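Local coordinates for protein HTH-type transcriptional repressor PhnF (Mycobacterium smegmatis, PDB 3F8M) that represses the phnDCE operon, which serves phosphate uptake, when phosphate is available in the cell, acting as a DNA-binding transcription factor of the GntR family, at residues L27-F36 / V66-R77; V142-R153 / V219-R229. All blocks are in the same frame, centred on the assembly; numbering follows the deposited sequence.

Interaction 1 (L27-F36 / V66-R77); sequences LDGMRIGDPF and VERRGRTTVVAR
Val75 meets the turn of 27-36 with both methyls, and its first torsion decides which residues each one reaches. With CG1 anti to the backbone N (chi1 175°), that methyl lies by the backbone of Ile32, while CG2 turns toward the helix end, 3.5 Å from Leu27 CD2, and also touches CB, SD and CE of Met30. The Met30 chain bends at chi3 (81°), bringing CE over the centre of one face of the Phe36 ring, 4.0 Å above its plane, in a Met-aromatic contact. The same ring crosses Val66 at about a right angle, its CE2 3.8 Å from Val66 CG1, and takes Leu27 CG at its edge; Leu23 and Met26 of helix 15-29 also pack against it.

Backbone bonds hold the two segments in register: Gly33 N to Val75 O, Val75 N to Asp34 O, and Phe36 N to Thr73 O, the last nearly straight at 168°. Water 1 adds a bridge from Phe36 O to Thr73 N. The type II turn from Arg31 to Asp34 is tied within itself by Arg31 N to Asp34 OD2 (2.8 Å), and Gly33 takes its positive phi.

Two arginines border the turn in different ways. In the conformer described, Arg77 sets one guanidinium face against Ile32 CD1, which lies 3.4 Å from that plane, toward its rim. Arg69 instead gives Gly33 O a weak bond from NH1 (3.1 Å), while Val74 CG1 packs on a face of its guanidinium. Joining the segment after the first helix to the beta hairpin 66-75, with its type II' turn, is characteristic of the winged helix-turn-helix domain of GntR regulators, in which this hairpin is the wing.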
# COMPACT_ATOMS: atom_id res chain seq x y z
N LEU A 27 -4.11 28.01 9.66
CA LEU A 27 -3.86 27.18 8.49
C LEU A 27 -4.63 27.63 7.25
O LEU A 27 -4.09 27.58 6.15
CB LEU A 27 -4.14 25.71 8.78
CG LEU A 27 -2.93 24.89 9.25
CD1 LEU A 27 -3.36 23.48 9.60
CD2 LEU A 27 -1.80 24.88 8.20
N ASP A 28 -5.88 28.08 7.43
CA ASP A 28 -6.68 28.60 6.29
C ASP A 28 -6.02 29.77 5.55
O ASP A 28 -6.18 29.92 4.34
CB ASP A 28 -8.09 29.03 6.74
CG ASP A 28 -8.97 29.46 5.56
OD1 ASP A 28 -9.23 28.61 4.68
OD2 ASP A 28 -9.37 30.65 5.49
N GLY A 29 -5.31 30.60 6.31
CA GLY A 29 -4.70 31.81 5.77
C GLY A 29 -3.26 31.68 5.31
O GLY A 29 -2.71 32.63 4.74
N MET A 30 -2.64 30.54 5.55
CA MET A 30 -1.23 30.38 5.22
C MET A 30 -1.06 29.64 3.90
O MET A 30 -1.99 28.99 3.42
CB MET A 30 -0.50 29.65 6.35
CG MET A 30 -0.53 30.39 7.70
SD MET A 30 -0.13 29.38 9.16
CE MET A 30 1.69 29.37 9.13
N ARG A 31 0.15 29.73 3.35
CA ARG A 31 0.54 29.00 2.14
C ARG A 31 1.37 27.80 2.50
O ARG A 31 1.97 27.75 3.57
CB ARG A 31 1.41 29.89 1.25
CG ARG A 31 0.68 31.09 0.71
CD ARG A 31 1.65 32.01 -0.02
NE ARG A 31 1.04 33.30 -0.30
CZ ARG A 31 1.67 34.34 -0.83
NH1 ARG A 31 2.96 34.27 -1.14
NH2 ARG A 31 1.00 35.46 -1.07
N ILE A 32 1.44 26.84 1.58
CA ILE A 32 2.32 25.70 1.75
C ILE A 32 3.77 26.20 1.97
O ILE A 32 4.24 27.09 1.25
CB ILE A 32 2.18 24.77 0.52
CG1 ILE A 32 0.77 24.15 0.52
CG2 ILE A 32 3.31 23.76 0.49
CD1 ILE A 32 0.36 23.43 -0.82
N GLY A 33 4.45 25.68 2.98
CA GLY A 33 5.80 26.15 3.32
C GLY A 33 5.88 27.25 4.39
O GLY A 33 6.95 27.45 4.96
N ASP A 34 4.75 27.88 4.74
CA ASP A 34 4.76 28.97 5.76
C ASP A 34 5.07 28.39 7.16
O ASP A 34 4.43 27.40 7.58
CB ASP A 34 3.39 29.64 5.82
CG ASP A 34 3.18 30.67 4.73
OD1 ASP A 34 4.13 30.96 3.97
OD2 ASP A 34 2.07 31.22 4.69
N PRO A 35 6.01 29.02 7.91
CA PRO A 35 6.28 28.55 9.29
C PRO A 35 5.37 29.13 10.36
O PRO A 35 5.08 30.33 10.32
CB PRO A 35 7.71 29.03 9.55
CG PRO A 35 7.85 30.29 8.72
CD PRO A 35 6.96 30.08 7.48
N PHE A 36 4.94 28.28 11.31
CA PHE A 36 4.18 28.73 12.46
C PHE A 36 5.15 29.46 13.37
O PHE A 36 6.34 29.17 13.34
CB PHE A 36 3.59 27.51 13.20
CG PHE A 36 2.33 27.00 12.57
CD1 PHE A 36 1.10 27.48 12.99
CD2 PHE A 36 2.38 26.11 11.52
CE1 PHE A 36 -0.09 27.05 12.35
CE2 PHE A 36 1.21 25.67 10.91
CZ PHE A 36 -0.01 26.13 11.32
N VAL A 66 0.82 19.63 8.29
CA VAL A 66 2.04 20.37 8.56
C VAL A 66 3.19 19.40 8.52
O VAL A 66 2.99 18.17 8.50
CB VAL A 66 2.01 21.11 9.96
CG1 VAL A 66 0.83 22.04 10.03
CG2 VAL A 66 2.06 20.10 11.15
N GLU A 67 4.41 19.92 8.48
CA GLU A 67 5.57 19.06 8.52
C GLU A 67 6.71 19.81 9.19
O GLU A 67 6.63 21.03 9.29
CB GLU A 67 5.96 18.65 7.10
CG GLU A 67 6.68 19.71 6.30
CD GLU A 67 6.70 19.34 4.83
OE1 GLU A 67 6.34 18.19 4.48
OE2 GLU A 67 7.05 20.20 4.02
N ARG A 68 7.74 19.10 9.64
CA ARG A 68 8.91 19.76 10.22
C ARG A 68 9.90 20.20 9.15
O ARG A 68 10.07 19.54 8.13
CB ARG A 68 9.61 18.84 11.22
CG ARG A 68 8.69 18.30 12.32
CD ARG A 68 8.57 19.23 13.54
NE ARG A 68 8.00 18.49 14.67
CZ ARG A 68 6.78 18.66 15.19
NH1 ARG A 68 5.95 19.58 14.71
NH2 ARG A 68 6.39 17.92 16.22
N ARG A 69 10.54 21.35 9.40
CA ARG A 69 11.64 21.87 8.59
C ARG A 69 12.62 22.42 9.60
O ARG A 69 12.43 23.53 10.15
CB ARG A 69 11.16 22.97 7.63
CG ARG A 69 12.21 23.52 6.68
CD ARG A 69 11.82 24.91 6.18
NE ARG A 69 10.99 24.90 4.97
CZ ARG A 69 10.18 25.88 4.58
NH1 ARG A 69 10.00 26.99 5.31
NH2 ARG A 69 9.48 25.73 3.47
N GLY A 70 13.66 21.64 9.87
CA GLY A 70 14.64 21.95 10.92
C GLY A 70 13.90 22.09 12.23
O GLY A 70 13.12 21.20 12.62
N ARG A 71 14.07 23.24 12.87
CA ARG A 71 13.43 23.54 14.15
C ARG A 71 11.96 23.99 14.01
O ARG A 71 11.24 24.16 15.01
CB ARG A 71 14.22 24.63 14.90
N THR A 72 11.51 24.18 12.78
CA THR A 72 10.23 24.83 12.57
C THR A 72 9.17 23.82 12.11
O THR A 72 9.50 22.74 11.59
CB THR A 72 10.33 25.99 11.53
OG1 THR A 72 10.45 25.42 10.22
CG2 THR A 72 11.57 26.86 11.78
N THR A 73 7.92 24.21 12.29
CA THR A 73 6.79 23.47 11.75
C THR A 73 6.24 24.31 10.61
O THR A 73 5.92 25.47 10.83
CB THR A 73 5.77 23.25 12.85
OG1 THR A 73 6.35 22.35 13.82
CG2 THR A 73 4.47 22.67 12.31
N VAL A 74 6.10 23.72 9.42
CA VAL A 74 5.58 24.45 8.26
C VAL A 74 4.32 23.82 7.67
O VAL A 74 4.04 22.63 7.91
CB VAL A 74 6.63 24.66 7.15
CG1 VAL A 74 7.88 25.36 7.69
CG2 VAL A 74 6.98 23.34 6.43
N VAL A 75 3.57 24.63 6.92
CA VAL A 75 2.34 24.18 6.27
C VAL A 75 2.77 23.16 5.18
O VAL A 75 3.78 23.37 4.48
CB VAL A 75 1.57 25.39 5.70
CG1 VAL A 75 0.34 24.95 4.89
CG2 VAL A 75 1.12 26.30 6.85
N ALA A 76 2.04 22.04 5.07
CA ALA A 76 2.37 21.03 4.04
C ALA A 76 1.17 20.88 3.12
O ALA A 76 0.10 21.40 3.43
CB ALA A 76 2.70 19.67 4.69
N ARG A 77 1.35 20.26 1.95
CA ARG A 77 0.19 19.84 1.15
C ARG A 77 -0.15 18.42 1.61
O ARG A 77 0.69 17.52 1.53
CB ARG A 77 0.48 19.84 -0.36
CG ARG A 77 -0.79 19.61 -1.20
CD ARG A 77 -0.49 19.53 -2.69
NE ARG A 77 -0.36 20.84 -3.30
CZ ARG A 77 0.81 21.35 -3.65
NH1 ARG A 77 1.90 20.64 -3.48
NH2 ARG A 77 0.88 22.56 -4.19
O HOH W 1 7.51 26.66 13.79

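Interaction 2 (V142-R153 / V219-R229); sequences VGLETTKLPAQR and VAIEQRRSLYR
This is an antiparallel pairing of neighbouring strands in the middle of the six-stranded UTRA sheet, where 140-150 and 220-229 run side by side and their short axes make an angle of 171°. Seven backbone bonds join them, from Arg229 N to Val142 O through to Gln223 N to Lys148 O (3.0 Å). Val142 and Gly143 both face Leu135 of the next strand, a classic beta bulge; Val142 CG1 meets the edge of the Tyr228 ring, 3.8 Å from CD1.

Glu145, Thr147 and Arg224 share one face. Thr147 OG1 lies 3.4 Å from Arg224 CG. In the conformer described, the Glu145 chain, with CG anti to the backbone N (chi1 -177°), crosses the Arg224 methylenes; OE2 stays 4.2 Å from Arg224 NH1 and well out of the guanidinium plane, leaving at most a charge attraction between them, and the salt bridge of Glu145 is to Arg133. On the other face, water 2 joins Leu144 O, Thr146 OG1 and Arg225 NH1; Thr146 OG1 also hydrogen-bonds Glu132 OE2 on the neighbouring strand, and Arg225 is paired with Glu194.

Beyond the paired region, Arg153 NH1 reaches Ala220 O at 3.0 Å, while its NH2 bridges to Asp215. The chemistry implies a backbone-led junction, several of whose charged side chains (Glu145, Arg153, Arg225, Arg229) find salt-bridge partners outside the two strands, with waters filling in between.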
# COMPACT_ATOMS: atom_id res chain seq x y z
N VAL A 142 -1.47 13.79 -9.28
CA VAL A 142 -1.41 12.76 -8.24
C VAL A 142 -1.14 11.38 -8.82
O VAL A 142 -0.32 10.61 -8.30
CB VAL A 142 -2.68 12.75 -7.39
CG1 VAL A 142 -2.77 11.53 -6.49
CG2 VAL A 142 -2.76 14.06 -6.58
N GLY A 143 -1.77 11.06 -9.94
CA GLY A 143 -1.67 9.67 -10.40
C GLY A 143 -2.23 9.47 -11.79
O GLY A 143 -2.91 10.32 -12.31
N LEU A 144 -1.86 8.34 -12.38
CA LEU A 144 -2.29 7.97 -13.74
C LEU A 144 -3.03 6.64 -13.61
O LEU A 144 -2.49 5.63 -13.07
CB LEU A 144 -1.05 7.85 -14.64
CG LEU A 144 -1.29 7.23 -16.03
CD1 LEU A 144 -1.98 8.27 -16.91
CD2 LEU A 144 -0.02 6.76 -16.71
N GLU A 145 -4.28 6.66 -14.08
CA GLU A 145 -5.23 5.56 -13.95
C GLU A 145 -5.52 5.03 -15.34
O GLU A 145 -5.97 5.81 -16.18
CB GLU A 145 -6.52 6.15 -13.40
CG GLU A 145 -7.62 5.15 -13.11
CD GLU A 145 -8.92 5.83 -12.84
OE1 GLU A 145 -9.45 6.54 -13.78
OE2 GLU A 145 -9.41 5.65 -11.67
N THR A 146 -5.25 3.75 -15.57
CA THR A 146 -5.44 3.14 -16.90
C THR A 146 -6.42 2.00 -16.68
O THR A 146 -6.08 1.02 -15.99
CB THR A 146 -4.09 2.63 -17.41
OG1 THR A 146 -3.13 3.72 -17.37
CG2 THR A 146 -4.23 2.05 -18.87
N THR A 147 -7.63 2.15 -17.21
CA THR A 147 -8.66 1.16 -16.93
C THR A 147 -8.94 0.45 -18.26
O THR A 147 -9.18 1.11 -19.24
CB THR A 147 -9.96 1.81 -16.45
OG1 THR A 147 -9.70 2.53 -15.22
CG2 THR A 147 -11.06 0.74 -16.15
N LYS A 148 -8.81 -0.87 -18.26
CA LYS A 148 -9.14 -1.69 -19.45
C LYS A 148 -10.48 -2.34 -19.20
O LYS A 148 -10.66 -3.02 -18.21
CB LYS A 148 -8.09 -2.77 -19.68
CG LYS A 148 -6.80 -2.15 -20.17
CD LYS A 148 -5.70 -3.17 -20.22
CE LYS A 148 -4.39 -2.44 -20.55
NZ LYS A 148 -3.31 -3.44 -20.82
N LEU A 149 -11.42 -2.16 -20.11
CA LEU A 149 -12.78 -2.63 -19.93
C LEU A 149 -13.10 -3.57 -21.08
O LEU A 149 -12.68 -3.31 -22.20
CB LEU A 149 -13.75 -1.44 -20.03
CG LEU A 149 -13.60 -0.29 -19.02
CD1 LEU A 149 -14.39 0.95 -19.44
CD2 LEU A 149 -14.10 -0.85 -17.65
N PRO A 150 -13.85 -4.65 -20.81
CA PRO A 150 -14.40 -5.45 -21.92
C PRO A 150 -15.46 -4.60 -22.65
O PRO A 150 -16.49 -4.27 -22.06
CB PRO A 150 -15.00 -6.68 -21.20
CG PRO A 150 -15.37 -6.18 -19.79
CD PRO A 150 -14.21 -5.19 -19.49
N ALA A 151 -15.13 -4.16 -23.87
CA ALA A 151 -15.91 -3.13 -24.60
C ALA A 151 -17.34 -3.55 -24.81
O ALA A 151 -18.24 -2.70 -24.81
CB ALA A 151 -15.30 -2.86 -25.95
N GLN A 152 -17.54 -4.86 -24.98
CA GLN A 152 -18.88 -5.44 -25.21
C GLN A 152 -19.84 -5.17 -24.07
O GLN A 152 -21.05 -5.05 -24.25
CB GLN A 152 -18.78 -6.94 -25.53
CG GLN A 152 -18.14 -7.13 -26.89
CD GLN A 152 -18.50 -8.41 -27.59
OE1 GLN A 152 -18.46 -9.51 -27.01
NE2 GLN A 152 -18.83 -8.29 -28.88
N ARG A 153 -19.29 -5.10 -22.86
CA ARG A 153 -20.12 -4.85 -21.67
C ARG A 153 -20.65 -3.42 -21.56
O ARG A 153 -21.56 -3.17 -20.78
CB ARG A 153 -19.40 -5.18 -20.36
CG ARG A 153 -19.04 -6.68 -20.11
CD ARG A 153 -18.85 -6.92 -18.62
NE ARG A 153 -20.11 -6.74 -17.89
CZ ARG A 153 -20.29 -6.98 -16.60
NH1 ARG A 153 -19.29 -7.41 -15.83
NH2 ARG A 153 -21.49 -6.78 -16.07
N VAL A 219 -18.64 -11.66 -12.69
CA VAL A 219 -18.12 -11.42 -14.03
C VAL A 219 -17.22 -10.17 -13.91
O VAL A 219 -17.60 -9.22 -13.24
CB VAL A 219 -19.23 -11.18 -15.04
CG1 VAL A 219 -18.67 -11.01 -16.44
CG2 VAL A 219 -20.26 -12.35 -15.02
N ALA A 220 -16.04 -10.23 -14.53
CA ALA A 220 -15.07 -9.12 -14.44
C ALA A 220 -15.66 -7.82 -15.02
O ALA A 220 -16.28 -7.82 -16.06
CB ALA A 220 -13.76 -9.47 -15.11
N ILE A 221 -15.45 -6.74 -14.29
CA ILE A 221 -15.93 -5.40 -14.69
C ILE A 221 -14.79 -4.65 -15.43
O ILE A 221 -15.04 -3.96 -16.43
CB ILE A 221 -16.38 -4.63 -13.40
CG1 ILE A 221 -17.63 -5.28 -12.78
CG2 ILE A 221 -16.61 -3.10 -13.62
CD1 ILE A 221 -17.94 -4.73 -11.32
N GLU A 222 -13.57 -4.77 -14.91
CA GLU A 222 -12.43 -3.92 -15.32
C GLU A 222 -11.14 -4.56 -14.83
O GLU A 222 -11.15 -5.39 -13.90
CB GLU A 222 -12.49 -2.51 -14.67
CG GLU A 222 -12.45 -2.63 -13.12
CD GLU A 222 -12.24 -1.35 -12.35
OE1 GLU A 222 -11.96 -0.28 -12.94
OE2 GLU A 222 -12.33 -1.47 -11.11
N GLN A 223 -10.05 -4.20 -15.49
CA GLN A 223 -8.73 -4.36 -14.89
C GLN A 223 -8.17 -2.95 -14.87
O GLN A 223 -8.09 -2.29 -15.92
CB GLN A 223 -7.85 -5.30 -15.75
CG GLN A 223 -6.54 -5.72 -15.02
CD GLN A 223 -5.49 -4.62 -14.94
OE1 GLN A 223 -5.25 -3.89 -15.91
NE2 GLN A 223 -4.81 -4.52 -13.78
N ARG A 224 -7.73 -2.49 -13.69
CA ARG A 224 -7.32 -1.10 -13.57
C ARG A 224 -5.89 -1.07 -12.98
O ARG A 224 -5.62 -1.72 -11.93
CB ARG A 224 -8.35 -0.34 -12.68
CG ARG A 224 -8.08 1.24 -12.49
CD ARG A 224 -9.10 1.86 -11.52
NE ARG A 224 -8.77 1.49 -10.14
CZ ARG A 224 -9.44 1.83 -9.03
NH1 ARG A 224 -10.56 2.55 -9.06
NH2 ARG A 224 -8.97 1.43 -7.86
N ARG A 225 -5.02 -0.30 -13.64
CA ARG A 225 -3.67 0.00 -13.16
C ARG A 225 -3.67 1.47 -12.71
O ARG A 225 -4.04 2.36 -13.48
CB ARG A 225 -2.69 -0.21 -14.30
CG ARG A 225 -1.20 0.04 -13.94
CD ARG A 225 -0.40 0.10 -15.23
NE ARG A 225 1.03 0.19 -15.02
CZ ARG A 225 1.76 1.31 -15.01
NH1 ARG A 225 1.22 2.52 -15.13
NH2 ARG A 225 3.09 1.19 -14.83
N SER A 226 -3.20 1.74 -11.48
CA SER A 226 -3.13 3.12 -11.01
C SER A 226 -1.70 3.37 -10.53
O SER A 226 -1.20 2.59 -9.72
CB SER A 226 -4.12 3.32 -9.89
OG SER A 226 -5.41 2.80 -10.23
N LEU A 227 -1.02 4.38 -11.08
CA LEU A 227 0.33 4.71 -10.67
C LEU A 227 0.22 6.06 -9.95
O LEU A 227 -0.12 7.07 -10.58
CB LEU A 227 1.25 4.78 -11.87
CG LEU A 227 2.73 5.08 -11.59
CD1 LEU A 227 3.47 3.77 -11.21
CD2 LEU A 227 3.44 5.79 -12.77
N TYR A 228 0.47 6.07 -8.63
CA TYR A 228 0.29 7.28 -7.81
C TYR A 228 1.64 7.76 -7.27
O TYR A 228 2.46 6.93 -6.91
CB TYR A 228 -0.57 6.94 -6.60
CG TYR A 228 -2.06 6.69 -6.83
CD1 TYR A 228 -2.93 7.76 -7.00
CD2 TYR A 228 -2.59 5.40 -6.83
CE1 TYR A 228 -4.30 7.56 -7.18
CE2 TYR A 228 -3.98 5.17 -7.01
CZ TYR A 228 -4.81 6.27 -7.18
OH TYR A 228 -6.17 6.13 -7.36
N ARG A 229 1.84 9.07 -7.21
CA ARG A 229 3.06 9.63 -6.58
C ARG A 229 2.97 9.35 -5.10
O ARG A 229 1.98 9.69 -4.46
CB ARG A 229 3.15 11.14 -6.81
CG ARG A 229 3.51 11.55 -8.23
CD ARG A 229 3.47 13.08 -8.35
NE ARG A 229 4.43 13.68 -7.41
CZ ARG A 229 5.37 14.55 -7.77
NH1 ARG A 229 5.48 14.93 -9.03
NH2 ARG A 229 6.20 15.06 -6.85
O HOH W 2 -1.52 3.56 -15.15
O HOH W 3 -11.60 4.43 -11.64
O HOH W 4 -5.00 -1.44 -17.16
O HOH W 5 -11.62 2.28 -13.24
O HOH W 6 -3.60 -5.31 -18.02

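In the fold
Interaction 1 and interaction 2 belong to different domains, and both segments of the first precede both of the second: 27-36 with 66-77 lies within the GntR-type DNA-binding region, 142-153 with 219-229 within the UTRA region. Their centres are 36 Å apart with the chain's centre between them, and although their nearest atoms approach to about 7 Å, they do not touch. They share no sheet: the first uses the two-stranded hairpin beside helix 15-29, the second the centre of the six-stranded sheet. Each domain thus has its own internal join, consistent with a repressor in which a DNA-binding head is coupled to a separate regulatory domain.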